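Local coordinates for uncharacterized protein (Staphylococcus aureus subsp. aureus, PDB 3H04), which is of unknown function but probably acts as an alpha/beta-fold hydrolase, perhaps an esterase of the feruloyl-esterase-like kind, at residues 12-17 and 66-71; 39-44 and 174-179. All blocks are in the same frame, centred on the assembly; numbering follows the deposited sequence.

Interaction 1: 12-17 and 66-71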
loop_
_atom_site.group_PDB
_atom_site.type_symbol
_atom_site.label_atom_id
_atom_site.label_comp_id
_atom_site.label_asym_id
_atom_site.label_seq_id
_atom_site.Cartn_x
_atom_site.Cartn_y
_atom_site.Cartn_z
ATOM N N ASP A 12 -21.194 -7.538 0.588
ATOM C CA ASP A 12 -22.192 -6.701 -0.016
ATOM C C ASP A 12 -22.327 -6.848 -1.537
ATOM O O ASP A 12 -22.959 -6.029 -2.150
ATOM C CB ASP A 12 -22.066 -5.222 0.416
ATOM C CG ASP A 12 -20.787 -4.557 -0.037
ATOM O OD1 ASP A 12 -19.687 -5.128 0.116
ATOM O OD2 ASP A 12 -20.856 -3.406 -0.487
ATOM N N ALA A 13 -21.811 -7.925 -2.108
ATOM C CA ALA A 13 -22.076 -8.286 -3.501
ATOM C C ALA A 13 -21.339 -7.373 -4.469
ATOM O O ALA A 13 -21.800 -7.189 -5.589
ATOM C CB ALA A 13 -23.575 -8.282 -3.787
ATOM N N PHE A 14 -20.206 -6.811 -4.031
ATOM C CA PHE A 14 -19.375 -5.937 -4.874
ATOM C C PHE A 14 -18.241 -6.760 -5.447
ATOM O O PHE A 14 -17.628 -7.538 -4.703
ATOM C CB PHE A 14 -18.790 -4.741 -4.090
ATOM C CG PHE A 14 -18.131 -3.704 -4.986
ATOM C CD1 PHE A 14 -18.862 -2.635 -5.513
ATOM C CD2 PHE A 14 -16.779 -3.820 -5.316
ATOM C CE1 PHE A 14 -18.274 -1.713 -6.352
ATOM C CE2 PHE A 14 -16.168 -2.883 -6.168
ATOM C CZ PHE A 14 -16.912 -1.847 -6.682
ATOM N N ALA A 15 -17.941 -6.601 -6.737
ATOM C CA ALA A 15 -16.815 -7.327 -7.346
ATOM C C ALA A 15 -15.474 -6.599 -7.119
ATOM O O ALA A 15 -15.349 -5.383 -7.390
ATOM C CB ALA A 15 -17.086 -7.605 -8.866
ATOM N N LEU A 16 -14.487 -7.297 -6.535
ATOM C CA LEU A 16 -13.148 -6.744 -6.407
ATOM C C LEU A 16 -12.278 -7.531 -7.349
ATOM O O LEU A 16 -12.035 -8.695 -7.082
ATOM C CB LEU A 16 -12.558 -6.891 -4.994
ATOM C CG LEU A 16 -13.271 -6.097 -3.922
ATOM C CD1 LEU A 16 -12.634 -6.420 -2.561
ATOM C CD2 LEU A 16 -13.251 -4.586 -4.269
ATOM N N PRO A 17 -11.855 -6.925 -8.469
ATOM C CA PRO A 17 -10.988 -7.652 -9.396
ATOM C C PRO A 17 -9.595 -7.818 -8.809
ATOM O O PRO A 17 -9.178 -7.014 -7.977
ATOM C CB PRO A 17 -10.905 -6.725 -10.629
ATOM C CG PRO A 17 -11.201 -5.314 -10.034
ATOM C CD PRO A 17 -12.228 -5.582 -8.967
ATOM N N SER A 66 -7.343 -5.239 -5.564
ATOM C CA SER A 66 -8.112 -3.998 -5.603
ATOM C C SER A 66 -8.946 -3.851 -4.351
ATOM O O SER A 66 -9.263 -4.852 -3.680
ATOM C CB SER A 66 -8.980 -3.976 -6.854
ATOM O OG SER A 66 -8.101 -3.912 -7.998
ATOM N N TYR A 67 -9.259 -2.595 -4.014
ATOM C CA TYR A 67 -10.151 -2.287 -2.904
ATOM C C TYR A 67 -10.907 -1.012 -3.270
ATOM O O TYR A 67 -10.414 -0.218 -4.062
ATOM C CB TYR A 67 -9.356 -2.082 -1.602
ATOM C CG TYR A 67 -8.250 -1.083 -1.738
ATOM C CD1 TYR A 67 -8.482 0.273 -1.481
ATOM C CD2 TYR A 67 -6.973 -1.463 -2.105
ATOM C CE1 TYR A 67 -7.451 1.208 -1.608
ATOM C CE2 TYR A 67 -5.930 -0.535 -2.219
ATOM C CZ TYR A 67 -6.195 0.794 -1.960
ATOM O OH TYR A 67 -5.207 1.712 -2.118
ATOM N N ARG A 68 -12.078 -0.816 -2.663
ATOM C CA ARG A 68 -12.861 0.406 -2.886
ATOM C C ARG A 68 -12.162 1.611 -2.236
ATOM O O ARG A 68 -11.564 1.528 -1.174
ATOM C CB ARG A 68 -14.309 0.187 -2.430
ATOM C CG ARG A 68 -15.123 -0.643 -3.440
ATOM C CD ARG A 68 -16.497 -1.033 -2.897
ATOM N NE ARG A 68 -16.423 -2.107 -1.915
ATOM C CZ ARG A 68 -17.497 -2.654 -1.355
ATOM N NH1 ARG A 68 -18.723 -2.198 -1.657
ATOM N NH2 ARG A 68 -17.360 -3.633 -0.492
ATOM N N LEU A 69 -12.198 2.745 -2.902
ATOM C CA LEU A 69 -11.489 3.904 -2.428
ATOM C C LEU A 69 -12.292 4.830 -1.537
ATOM O O LEU A 69 -13.542 4.927 -1.647
ATOM C CB LEU A 69 -10.993 4.684 -3.644
ATOM C CG LEU A 69 -10.107 3.903 -4.622
ATOM C CD1 LEU A 69 -9.919 4.668 -5.975
ATOM C CD2 LEU A 69 -8.763 3.448 -4.030
ATOM N N LEU A 70 -11.571 5.569 -0.689
ATOM C CA LEU A 70 -12.159 6.761 -0.056
ATOM C C LEU A 70 -12.369 7.842 -1.120
ATOM O O LEU A 70 -11.639 7.890 -2.079
ATOM C CB LEU A 70 -11.281 7.307 1.052
ATOM C CG LEU A 70 -10.676 6.404 2.118
ATOM C CD1 LEU A 70 -9.621 7.272 2.792
ATOM C CD2 LEU A 70 -11.714 5.920 3.080
ATOM N N PRO A 71 -13.358 8.739 -0.938
ATOM C CA PRO A 71 -14.232 8.857 0.224
ATOM C C PRO A 71 -15.583 8.163 0.074
ATOM O O PRO A 71 -16.433 8.307 0.935
ATOM C CB PRO A 71 -14.434 10.367 0.299
ATOM C CG PRO A 71 -14.549 10.759 -1.161
ATOM C CD PRO A 71 -13.462 9.916 -1.820
HETATM O O HOH W 1 -8.874 -7.642 -5.088
#

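Interaction 2: 39-44 and 174-179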
loop_
_atom_site.group_PDB
_atom_site.type_symbol
_atom_site.label_atom_id
_atom_site.label_comp_id
_atom_site.label_asym_id
_atom_site.label_seq_id
_atom_site.Cartn_x
_atom_site.Cartn_y
_atom_site.Cartn_z
ATOM N N GLY A 39 -2.875 7.176 -1.326
ATOM C CA GLY A 39 -3.446 7.789 -0.114
ATOM C C GLY A 39 -4.837 7.288 0.268
ATOM O O GLY A 39 -5.564 7.982 0.978
ATOM N N LEU A 40 -5.141 6.062 -0.147
ATOM C CA LEU A 40 -6.434 5.389 -0.035
ATOM C C LEU A 40 -7.543 6.042 -0.878
ATOM O O LEU A 40 -8.708 5.631 -0.764
ATOM C CB LEU A 40 -6.901 5.262 1.443
ATOM C CG LEU A 40 -5.890 4.699 2.465
ATOM C CD1 LEU A 40 -6.360 4.980 3.929
ATOM C CD2 LEU A 40 -5.619 3.208 2.207
ATOM N N MET A 41 -7.202 7.019 -1.724
ATOM C CA MET A 41 -8.223 7.858 -2.386
ATOM C C MET A 41 -8.158 7.836 -3.905
ATOM O O MET A 41 -9.144 8.164 -4.605
ATOM C CB MET A 41 -8.095 9.314 -1.921
ATOM C CG MET A 41 -8.236 9.565 -0.449
ATOM S SD MET A 41 -8.266 11.354 0.051
ATOM C CE MET A 41 -8.985 11.067 1.616
ATOM N N PHE A 42 -6.999 7.497 -4.465
ATOM C CA PHE A 42 -6.874 7.372 -5.880
ATOM C C PHE A 42 -5.924 6.204 -6.232
ATOM O O PHE A 42 -5.405 5.499 -5.362
ATOM C CB PHE A 42 -6.379 8.706 -6.537
ATOM C CG PHE A 42 -4.940 9.064 -6.220
ATOM C CD1 PHE A 42 -3.921 8.735 -7.089
ATOM C CD2 PHE A 42 -4.608 9.707 -4.992
ATOM C CE1 PHE A 42 -2.610 9.063 -6.819
ATOM C CE2 PHE A 42 -3.285 10.031 -4.688
ATOM C CZ PHE A 42 -2.276 9.696 -5.596
ATOM N N GLY A 43 -5.726 5.991 -7.520
ATOM C CA GLY A 43 -4.754 5.003 -7.979
ATOM C C GLY A 43 -5.427 3.845 -8.706
ATOM O O GLY A 43 -6.637 3.907 -9.109
ATOM N N LYS A 44 -4.630 2.832 -8.966
ATOM C CA LYS A 44 -5.111 1.604 -9.623
ATOM C C LYS A 44 -4.119 0.494 -9.302
ATOM O O LYS A 44 -2.931 0.771 -9.014
ATOM C CB LYS A 44 -5.231 1.775 -11.141
ATOM C CG LYS A 44 -3.912 2.020 -11.878
ATOM C CD LYS A 44 -4.143 2.399 -13.382
ATOM C CE LYS A 44 -2.793 2.765 -14.029
ATOM N NZ LYS A 44 -2.842 2.557 -15.459
ATOM N N LEU A 174 -6.487 14.957 -7.086
ATOM C CA LEU A 174 -6.643 16.236 -6.394
ATOM C C LEU A 174 -7.451 16.115 -5.127
ATOM O O LEU A 174 -7.316 16.958 -4.267
ATOM C CB LEU A 174 -7.289 17.283 -7.301
ATOM C CG LEU A 174 -6.404 17.761 -8.446
ATOM C CD1 LEU A 174 -7.259 18.586 -9.440
ATOM C CD2 LEU A 174 -5.177 18.547 -7.948
ATOM N N ILE A 175 -8.311 15.096 -5.032
ATOM C CA ILE A 175 -9.055 14.836 -3.780
ATOM C C ILE A 175 -8.068 14.581 -2.629
ATOM O O ILE A 175 -8.251 15.071 -1.502
ATOM C CB ILE A 175 -9.980 13.619 -3.901
ATOM C CG1 ILE A 175 -11.051 13.802 -4.982
ATOM C CG2 ILE A 175 -10.713 13.339 -2.546
ATOM C CD1 ILE A 175 -11.675 12.388 -5.297
ATOM N N TYR A 176 -6.998 13.860 -2.930
ATOM C CA TYR A 176 -5.948 13.545 -1.935
ATOM C C TYR A 176 -5.071 14.788 -1.625
ATOM O O TYR A 176 -4.736 15.045 -0.461
ATOM C CB TYR A 176 -5.084 12.399 -2.431
ATOM C CG TYR A 176 -3.870 12.137 -1.552
ATOM C CD1 TYR A 176 -4.029 11.514 -0.289
ATOM C CD2 TYR A 176 -2.628 12.578 -1.904
ATOM C CE1 TYR A 176 -2.984 11.332 0.569
ATOM C CE2 TYR A 176 -1.510 12.331 -1.072
ATOM C CZ TYR A 176 -1.705 11.696 0.171
ATOM O OH TYR A 176 -0.696 11.445 1.109
ATOM N N VAL A 177 -4.696 15.534 -2.656
ATOM C CA VAL A 177 -3.931 16.765 -2.465
ATOM C C VAL A 177 -4.715 17.711 -1.558
ATOM O O VAL A 177 -4.171 18.325 -0.608
ATOM C CB VAL A 177 -3.652 17.440 -3.854
ATOM C CG1 VAL A 177 -3.224 18.875 -3.667
ATOM C CG2 VAL A 177 -2.508 16.678 -4.671
ATOM N N TYR A 178 -6.005 17.808 -1.836
ATOM C CA TYR A 178 -6.883 18.660 -1.053
ATOM C C TYR A 178 -6.935 18.155 0.394
ATOM O O TYR A 178 -6.806 18.935 1.337
ATOM C CB TYR A 178 -8.284 18.646 -1.658
ATOM C CG TYR A 178 -9.275 19.459 -0.868
ATOM C CD1 TYR A 178 -9.282 20.832 -0.951
ATOM C CD2 TYR A 178 -10.211 18.840 -0.056
ATOM C CE1 TYR A 178 -10.242 21.599 -0.229
ATOM C CE2 TYR A 178 -11.128 19.580 0.671
ATOM C CZ TYR A 178 -11.134 20.942 0.586
ATOM O OH TYR A 178 -12.046 21.635 1.323
ATOM N N ALA A 179 -7.162 16.860 0.550
ATOM C CA ALA A 179 -7.258 16.275 1.885
ATOM C C ALA A 179 -5.995 16.521 2.748
ATOM O O ALA A 179 -6.093 17.005 3.924
ATOM C CB ALA A 179 -7.546 14.755 1.766
#

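Interaction 1: 12-17 and 66-71
R68 grips the carboxylate of D12 end-on with two nitrogens: NH1 reaches OD2 at 2.7 Å along an almost straight bond (177°), and NH2 reaches OD1 at 2.8 Å. Both oxygens offer their syn lone pairs, and the carboxylate and guanidinium are nearly coplanar, the paired geometry for which arginine and aspartate are suited. T10 also holds D12 OD1, while D81 of helix 75-91 forms a salt bridge with R68 NE, so the guanidinium bridges two acids. The guanidinium lies flat on the F14 ring, planes 12° apart. The bend at chi3 (-75°) turns NE and the guanidinium along that face, while R68 CD lies over its centre, 3.6 Å from the centroid of the F14 ring, as a CH-pi contact. In this alpha/beta-hydrolase fold the salt bridge ties the turn before strand 15-21 to the loop following its antiparallel neighbour, strand 60-65. Just past the end of strand 60-65, a water joins the two segments, donating to P17 O and accepting from S66 N at 2.9 Å. L16, buried and branched, reaches the loop with CD1 3.9 Å from S66 O and CD2 4.1 Å from Y67 CA, its side chain also packing on helix 75-91.

Interaction 2: 39-44 and 174-179
M41 sends its thioether across to helix 173-182, where SD sits 3.8 Å from Y176 CA and 3.9 Å from A179 CB, with I175 CG2 slightly farther off at 4.1 Å. The chain is extended beyond CG, which carries sulphur and CE to the helix surface; a slim, unbranched methionine suits a place where the small A179 leaves the helix backbone approachable. F42 meets the same helix from its ring edge, with CE2 3.7 Å from Y176 CB. Its ring and that of Y176 are inclined at 52°, a slanted aromatic pair. With chi1 at 172°, the Y176 ring swings away from its own backbone N and toward the loop, and there CE1 lies 3.6 Å from G39 CA. Such an approach is possible because G39 has no side chain, and its positive phi is one glycine adopts easily. G39 closes the H-G-G-G sequence starting at H36, which in related esterases of this fold forms the oxyanion hole; the same role here is likely but inferred. Helix 173-182 lies in the largely helical insertion between strands 121-125 and 212-217, where many alpha/beta-hydrolases carry a lid. Farther out, polar bonds position both partners. The Y176 hydroxyl is hydrogen-bonded to D222 and R180, and Y143 meets its ring edge-to-face. On the loop, W185 NE1 bonds G39 O, R172 NE bonds M41 O, and S105 OG pairs with L40 N. M188 of helix 185-189 packs against M41, I175 and A179 alike, while I155 of helix 152-156 backs I175.

In the fold
The segments alternate along the chain, in the order 12-17, 39-44, 66-71 and 174-179, so the two contacts cross along the chain; their centres are about 16 Å apart. Loops 39-44 and 66-71 follow strands 30-35 and 60-65, parallel neighbours in the sheet, and touch directly: L70 N probably donates a hydrogen bond to L40 O at 2.9 Å. Interaction 1 lies toward the sheet margin formed by the first two strands, interaction 2 against the helical insertion. Together they connect that margin, through the two loops, to the helical insertion, a possible lid. G39 of segment 39-44 lies near the putative S104-H248-D220 triad, whose nucleophile would sit on the turn after strand 98-103.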